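Local coordinates for protein 2-keto-3-deoxygluconate kinase (Thermotoga maritima, PDB 2AFB) that probably transfers a phosphoryl group from ATP to 2-keto-3-deoxygluconate, as a sugar kinase of the pfkB family within the ribokinase clan, at residues A[20-25]-A[98-103]; A[64-69]-A[119-124]; A[212-217]-A[238-243]. One frame throughout, in Å; residues are numbered along the deposited sequence.

Contact 1. Residues A[20-25]-A[98-103]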
# COMPACT_ATOMS: atom_id res chain seq x y z
N GLU A 20 -22.15 -7.27 20.30
CA GLU A 20 -20.78 -7.71 19.96
C GLU A 20 -20.11 -6.83 18.93
O GLU A 20 -20.69 -6.53 17.90
CB GLU A 20 -20.76 -9.16 19.43
CG GLU A 20 -19.37 -9.62 18.98
CD GLU A 20 -19.17 -11.15 18.90
OE1 GLU A 20 -20.11 -11.88 18.55
OE2 GLU A 20 -18.04 -11.62 19.14
N ILE A 21 -18.88 -6.46 19.22
CA ILE A 21 -18.02 -5.84 18.25
C ILE A 21 -16.91 -6.80 17.84
O ILE A 21 -16.33 -7.52 18.66
CB ILE A 21 -17.50 -4.48 18.75
CG1 ILE A 21 -16.83 -3.75 17.59
CG2 ILE A 21 -16.59 -4.64 19.97
CD1 ILE A 21 -16.43 -2.35 17.83
N MSE A 22 -16.68 -6.87 16.54
CA MSE A 22 -15.76 -7.82 15.98
C MSE A 22 -14.68 -7.11 15.22
O MSE A 22 -14.90 -6.03 14.68
CB MSE A 22 -16.46 -8.74 14.99
CG MSE A 22 -17.43 -9.60 15.63
SE MSE A 22 -18.44 -10.62 14.35
CE MSE A 22 -19.67 -9.15 13.54
N LEU A 23 -13.54 -7.78 15.15
CA LEU A 23 -12.51 -7.43 14.17
C LEU A 23 -12.99 -7.77 12.76
O LEU A 23 -13.35 -8.92 12.51
CB LEU A 23 -11.25 -8.22 14.45
CG LEU A 23 -10.15 -8.11 13.34
CD1 LEU A 23 -9.53 -6.76 13.20
CD2 LEU A 23 -9.06 -9.14 13.63
N ARG A 24 -12.95 -6.80 11.83
CA ARG A 24 -13.32 -7.06 10.45
C ARG A 24 -12.08 -7.04 9.53
O ARG A 24 -11.30 -6.10 9.53
CB ARG A 24 -14.31 -6.06 9.96
CG ARG A 24 -15.04 -6.55 8.72
CD ARG A 24 -15.88 -5.44 8.12
NE ARG A 24 -15.16 -4.73 7.11
CZ ARG A 24 -15.64 -3.79 6.30
NH1 ARG A 24 -16.90 -3.37 6.36
NH2 ARG A 24 -14.82 -3.27 5.39
N LEU A 25 -11.96 -8.10 8.74
CA LEU A 25 -10.80 -8.30 7.89
C LEU A 25 -11.31 -8.39 6.48
O LEU A 25 -12.06 -9.30 6.16
CB LEU A 25 -10.06 -9.54 8.29
CG LEU A 25 -9.39 -9.60 9.69
CD1 LEU A 25 -8.78 -10.96 9.82
CD2 LEU A 25 -8.33 -8.52 9.94
N GLY A 98 -14.09 -11.78 18.63
CA GLY A 98 -14.70 -12.34 17.44
C GLY A 98 -14.19 -11.63 16.21
O GLY A 98 -13.75 -10.48 16.27
N ILE A 99 -14.21 -12.36 15.10
CA ILE A 99 -13.71 -11.89 13.84
C ILE A 99 -14.68 -12.20 12.71
O ILE A 99 -15.32 -13.25 12.72
CB ILE A 99 -12.37 -12.61 13.44
CG1 ILE A 99 -11.33 -12.47 14.54
CG2 ILE A 99 -11.92 -12.09 12.09
CD1 ILE A 99 -10.02 -13.26 14.26
N TYR A 100 -14.75 -11.32 11.72
CA TYR A 100 -15.28 -11.72 10.45
C TYR A 100 -14.48 -11.25 9.29
O TYR A 100 -13.90 -10.16 9.34
CB TYR A 100 -16.75 -11.35 10.28
CG TYR A 100 -17.16 -9.93 10.04
CD1 TYR A 100 -17.11 -8.97 11.06
CD2 TYR A 100 -17.68 -9.54 8.80
CE1 TYR A 100 -17.57 -7.66 10.85
CE2 TYR A 100 -18.16 -8.24 8.58
CZ TYR A 100 -18.12 -7.31 9.60
OH TYR A 100 -18.56 -6.01 9.37
N PHE A 101 -14.42 -12.11 8.27
CA PHE A 101 -13.73 -11.80 7.03
C PHE A 101 -14.80 -11.40 6.04
O PHE A 101 -15.80 -12.08 5.90
CB PHE A 101 -12.99 -13.00 6.49
CG PHE A 101 -11.95 -13.54 7.42
CD1 PHE A 101 -12.31 -14.31 8.49
CD2 PHE A 101 -10.59 -13.26 7.25
CE1 PHE A 101 -11.36 -14.81 9.37
CE2 PHE A 101 -9.64 -13.77 8.13
CZ PHE A 101 -10.04 -14.52 9.21
N LEU A 102 -14.57 -10.32 5.35
CA LEU A 102 -15.53 -9.83 4.39
C LEU A 102 -14.90 -9.61 3.03
O LEU A 102 -13.89 -8.89 2.91
CB LEU A 102 -16.11 -8.50 4.89
CG LEU A 102 -16.93 -7.75 3.83
CD1 LEU A 102 -18.27 -8.43 3.72
CD2 LEU A 102 -17.10 -6.25 4.28
N GLU A 103 -15.49 -10.24 2.00
CA GLU A 103 -15.15 -10.01 0.61
C GLU A 103 -16.19 -9.08 0.11
O GLU A 103 -17.37 -9.43 0.09
CB GLU A 103 -15.21 -11.25 -0.23
CG GLU A 103 -14.13 -12.27 0.02
CD GLU A 103 -14.28 -13.53 -0.87
OE1 GLU A 103 -15.42 -13.83 -1.34
OE2 GLU A 103 -13.25 -14.23 -1.06
O HOH W 1 -16.12 -10.02 19.68
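R24 and Y100 are paired neighbours on parallel strands 22-25 and 99-103, on one face of the sheet. With CG anti to the backbone N (chi1 -161°), R24 crosses the phenol ring at a slant: CB nears CE1 of Y100, and CG makes a CH-pi contact over the ring face, 3.5 Å from the Y100 centroid. CD continues to the rim, 3.0 Å from Y100 OH. The guanidinium, its plane 76° from that of the ring, lays one face on L102, whose CD2 stands 3.5 Å from CZ of R24. At the tip NH1 forms salt bridges with D328 and D286, and D328 also takes the hydrogen bond of Y100 OH. The selenomethionine M22 approaches the same ring obliquely, a Met-aromatic contact, with CE 3.6 Å from Y100 CD1. A leucine in place of Y100 would probably leave the R24 methylenes without their flat support and D328 short of one partner. Backbone bonds L23 N to G98 O, Y100 N to L23 O, L25 N to Y100 O and L102 N to L25 O fix the pairing. L25 and F101 lie side by side on the face carrying L23 and I99; this face packs on a second subunit. Strands 22-26 and 99-103 are the inner pair of a four-stranded sheet, between strands 38-44 and 112-116, consistent with the dimerising lid of pfkB kinases.

Contact 2. Residues A[64-69]-A[119-124]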
# COMPACT_ATOMS: atom_id res chain seq x y z
N VAL A 64 -22.01 -1.18 25.31
CA VAL A 64 -21.80 -2.17 26.34
C VAL A 64 -21.45 -3.50 25.68
O VAL A 64 -22.18 -3.98 24.83
CB VAL A 64 -23.05 -2.33 27.18
CG1 VAL A 64 -22.81 -3.38 28.30
CG2 VAL A 64 -23.47 -1.00 27.72
N THR A 65 -20.34 -4.09 26.09
CA THR A 65 -19.89 -5.36 25.55
C THR A 65 -18.80 -5.94 26.48
O THR A 65 -18.56 -5.41 27.57
CB THR A 65 -19.38 -5.25 24.08
OG1 THR A 65 -19.38 -6.54 23.49
CG2 THR A 65 -17.96 -4.66 23.97
N LYS A 66 -18.22 -7.06 26.06
CA LYS A 66 -17.05 -7.65 26.69
C LYS A 66 -16.01 -7.85 25.60
O LYS A 66 -16.34 -8.29 24.47
CB LYS A 66 -17.41 -9.01 27.40
CG LYS A 66 -16.36 -9.48 28.35
CD LYS A 66 -16.70 -10.78 28.99
CE LYS A 66 -15.80 -11.07 30.22
NZ LYS A 66 -16.18 -12.40 30.87
N LEU A 67 -14.78 -7.47 25.91
CA LEU A 67 -13.64 -7.70 25.04
C LEU A 67 -12.51 -8.30 25.81
O LEU A 67 -12.39 -8.04 27.01
CB LEU A 67 -13.15 -6.38 24.44
CG LEU A 67 -14.15 -5.75 23.48
CD1 LEU A 67 -13.75 -4.36 23.13
CD2 LEU A 67 -14.27 -6.61 22.23
N PRO A 68 -11.63 -9.06 25.13
CA PRO A 68 -10.51 -9.67 25.82
C PRO A 68 -9.49 -8.61 26.14
O PRO A 68 -9.40 -7.65 25.42
CB PRO A 68 -9.93 -10.63 24.78
CG PRO A 68 -10.26 -9.99 23.48
CD PRO A 68 -11.62 -9.38 23.69
N ASN A 69 -8.73 -8.79 27.20
CA ASN A 69 -7.51 -8.02 27.40
C ASN A 69 -6.39 -8.52 26.51
O ASN A 69 -5.54 -9.28 26.95
CB ASN A 69 -7.06 -8.07 28.86
CG ASN A 69 -7.97 -7.28 29.76
OD1 ASN A 69 -8.20 -6.09 29.53
ND2 ASN A 69 -8.47 -7.93 30.79
N HIS A 119 -16.95 -18.47 20.50
CA HIS A 119 -16.10 -18.53 21.69
C HIS A 119 -15.44 -17.19 22.00
O HIS A 119 -14.50 -17.15 22.76
CB HIS A 119 -15.04 -19.65 21.57
CG HIS A 119 -15.59 -20.95 21.10
ND1 HIS A 119 -16.44 -21.72 21.87
CD2 HIS A 119 -15.41 -21.63 19.94
CE1 HIS A 119 -16.76 -22.82 21.19
NE2 HIS A 119 -16.14 -22.79 20.03
N SER A 120 -15.99 -16.12 21.43
CA SER A 120 -15.58 -14.77 21.75
C SER A 120 -15.91 -14.45 23.20
O SER A 120 -16.80 -15.07 23.80
CB SER A 120 -16.31 -13.74 20.85
OG SER A 120 -17.73 -13.72 21.14
N ALA A 121 -15.20 -13.45 23.73
CA ALA A 121 -15.37 -13.04 25.11
C ALA A 121 -16.85 -12.66 25.40
O ALA A 121 -17.39 -12.99 26.45
CB ALA A 121 -14.41 -11.87 25.42
N ILE A 122 -17.50 -11.97 24.48
CA ILE A 122 -18.90 -11.59 24.72
C ILE A 122 -19.80 -12.82 24.68
O ILE A 122 -20.75 -12.91 25.47
CB ILE A 122 -19.40 -10.46 23.74
CG1 ILE A 122 -20.85 -10.06 23.99
CG2 ILE A 122 -19.28 -10.87 22.27
CD1 ILE A 122 -21.06 -9.30 25.24
N SER A 123 -19.52 -13.76 23.78
CA SER A 123 -20.34 -14.96 23.63
C SER A 123 -20.39 -15.75 24.92
O SER A 123 -21.42 -16.30 25.22
CB SER A 123 -19.88 -15.85 22.46
OG SER A 123 -18.75 -16.62 22.76
N GLU A 124 -19.31 -15.71 25.68
CA GLU A 124 -19.13 -16.42 26.93
C GLU A 124 -19.35 -15.49 28.14
O GLU A 124 -19.06 -15.86 29.29
CB GLU A 124 -17.68 -16.97 26.96
CG GLU A 124 -17.41 -17.89 25.78
CD GLU A 124 -16.11 -18.66 25.90
OE1 GLU A 124 -15.22 -18.18 26.63
OE2 GLU A 124 -16.00 -19.75 25.26
O HOH W 2 -15.99 -13.94 28.59
O HOH W 3 -15.79 -10.38 22.60
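The ammonium NZ of K66 is gripped by a salt bridge to D129 and by a water 2.8 Å from NZ, and that water passes the link on to the 119-124 turn by donating to A121 O at 2.7 Å. The lysine gets there fully stretched: CG is anti to the backbone N (chi1 -165°) and every later torsion is extended, which carries CD alongside the A121 carbonyl, 3.4 Å from its oxygen. A second water bridges the two backbones, donating to K66 O (2.9 Å) and accepting from I122 N (3.0 Å). The polar coupling of strand to turn is therefore carried by water, while the direct contacts are apolar or mixed. I122 lies across T65 at about a right angle, its CD1 tucked 3.7 Å from K66 N and close to T65 OG1, a hydroxyl whose hydrogen bond goes to G19 O. On the other flank the methyl of A121 rests against P68, touching its N and CD, where the strand gives way to loop. The turn is held in shape from within. S120 O receives two donors, S123 OG at 2.7 Å, in the carbonyl plane and on a lone pair, and E124 N; in return S120 OG accepts from S123 N, an ST motif, and is tied to E20 as well. This turn, with its ST motif and helical phi/psi at 121-123, follows strand 112-116 of the smaller sheet, and it is laid against strand 60-67 of the large one. The contact thus marks where the chain passes from the lid-like sheet back to the alpha/beta body of a ribokinase fold.

Contact 3. Residues A[212-217]-A[238-243]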
# COMPACT_ATOMS: atom_id res chain seq x y z
N LYS A 212 -40.09 -13.62 9.68
CA LYS A 212 -39.35 -14.67 10.37
C LYS A 212 -39.46 -14.57 11.88
O LYS A 212 -39.75 -15.56 12.54
CB LYS A 212 -37.86 -14.65 10.02
CG LYS A 212 -37.51 -15.13 8.61
CD LYS A 212 -37.87 -16.60 8.38
CE LYS A 212 -37.20 -17.17 7.11
NZ LYS A 212 -38.05 -18.26 6.53
N VAL A 213 -39.18 -13.40 12.43
CA VAL A 213 -39.08 -13.27 13.88
C VAL A 213 -40.43 -13.07 14.54
O VAL A 213 -40.62 -13.46 15.67
CB VAL A 213 -38.15 -12.12 14.28
CG1 VAL A 213 -38.09 -11.98 15.81
CG2 VAL A 213 -36.77 -12.35 13.72
N LEU A 214 -41.35 -12.41 13.85
CA LEU A 214 -42.63 -12.10 14.43
C LEU A 214 -43.74 -12.96 13.86
O LEU A 214 -44.84 -12.98 14.41
CB LEU A 214 -42.95 -10.61 14.27
CG LEU A 214 -42.06 -9.61 15.01
CD1 LEU A 214 -42.69 -8.21 14.92
CD2 LEU A 214 -41.80 -9.97 16.46
N GLY A 215 -43.47 -13.66 12.76
CA GLY A 215 -44.49 -14.46 12.10
C GLY A 215 -45.59 -13.64 11.45
O GLY A 215 -46.70 -14.13 11.28
N ILE A 216 -45.31 -12.40 11.09
CA ILE A 216 -46.32 -11.59 10.45
C ILE A 216 -45.94 -11.29 9.01
O ILE A 216 -44.78 -11.00 8.71
CB ILE A 216 -46.54 -10.28 11.20
CG1 ILE A 216 -47.09 -10.58 12.60
CG2 ILE A 216 -47.51 -9.39 10.41
CD1 ILE A 216 -47.22 -9.35 13.52
N SER A 217 -46.94 -11.32 8.13
CA SER A 217 -46.73 -11.19 6.68
C SER A 217 -47.96 -10.64 5.94
O SER A 217 -49.09 -10.73 6.44
CB SER A 217 -46.38 -12.55 6.09
OG SER A 217 -46.02 -12.42 4.73
N GLU A 238 -49.09 -1.51 10.69
CA GLU A 238 -50.28 -1.46 11.49
C GLU A 238 -50.44 -2.74 12.25
O GLU A 238 -50.71 -2.71 13.45
CB GLU A 238 -51.54 -1.29 10.65
CG GLU A 238 -51.61 -0.00 9.92
CD GLU A 238 -52.95 0.22 9.27
OE1 GLU A 238 -53.94 0.29 10.02
OE2 GLU A 238 -53.00 0.33 8.03
N GLU A 239 -50.34 -3.86 11.55
CA GLU A 239 -50.47 -5.17 12.18
C GLU A 239 -49.47 -5.32 13.34
O GLU A 239 -49.89 -5.69 14.44
CB GLU A 239 -50.34 -6.31 11.16
CG GLU A 239 -51.56 -6.36 10.24
CD GLU A 239 -51.65 -7.61 9.32
OE1 GLU A 239 -50.77 -8.52 9.41
OE2 GLU A 239 -52.64 -7.66 8.51
N VAL A 240 -48.18 -5.03 13.12
CA VAL A 240 -47.20 -5.17 14.23
C VAL A 240 -47.52 -4.18 15.34
O VAL A 240 -47.37 -4.48 16.52
CB VAL A 240 -45.69 -5.04 13.79
CG1 VAL A 240 -45.36 -6.00 12.67
CG2 VAL A 240 -45.34 -3.64 13.37
N THR A 241 -48.02 -3.00 14.97
CA THR A 241 -48.34 -1.97 15.94
C THR A 241 -49.52 -2.37 16.81
O THR A 241 -49.52 -2.11 18.01
CB THR A 241 -48.58 -0.59 15.25
OG1 THR A 241 -47.33 -0.06 14.77
CG2 THR A 241 -49.17 0.39 16.22
N ARG A 242 -50.53 -3.00 16.21
CA ARG A 242 -51.71 -3.48 16.94
C ARG A 242 -51.44 -4.64 17.89
O ARG A 242 -52.11 -4.76 18.95
CB ARG A 242 -52.79 -3.93 15.97
CG ARG A 242 -53.60 -2.80 15.39
N LYS A 243 -50.51 -5.51 17.48
CA LYS A 243 -50.10 -6.65 18.31
C LYS A 243 -49.20 -6.20 19.45
O LYS A 243 -49.39 -6.66 20.56
CB LYS A 243 -49.44 -7.77 17.49
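V240 and L214 form the buried, apolar side of this contact, joined by the end of I216, whereas E239 and S217 make up its more exposed side toward solvent. On the buried side a single methyl does the work: CG1 of V240 meets CD1 of I216 at 3.9 Å and CD1 of L214 at 4.1 Å. L214 crosses the valine at about a right angle and I216 more obliquely, so the two chains reach the methyl along different lines. The apolar packing continues beyond the two segments, as V240 also packs on V249 of strand 248-255 and L214 touches M197. I216 serves both sides, because its chi1 of -64° turns CG1 anti to the carbonyl carbon and leaves CG2 anti to the backbone N; the longer branch goes to the valine and the shorter one to the glutamate. There the packing is mixed in character. E239 OE1 stops 3.5 Å from I216 CG2 and lies 4.1 Å from S217 O, while OE2 has a weak, long ion pair with K235. This edge thus sets a carboxylate beside a methyl, where the buried side sets methyl against methyl. Between L214 and I216, G215 is the first residue to leave helical phi/psi, with a positive phi (67°) that favours glycine, and I216 is backbone hydrogen-bonded to I210. Helices 207-214 and 230-244 both belong to the connection between the adjacent parallel strands 202-205 and 248-255. The pairing is therefore plain packing inside a beta-alpha-beta crossover, the repeating element of the parallel part of the large sheet in the ribokinase fold.

Overall arrangement
From the N terminus the chain first lays down 20-25, then 64-69, and only afterwards 98-103 and 119-124, so contacts 1 and 2 cross: the 72-residue loop closed by contact 1 opens before, and ends inside, the 49-residue loop closed by contact 2. They also touch, I21 packing on L67, and together they tie the four-stranded sheet to the strand 60-67 side of the nine-stranded one. Contact 3 follows in series, spanning only 20 residues within the connection from strand 202-205 to strand 248-255. It lies about 17 Å from contact 1 between nearest atoms, on the opposite side of the chain's centre.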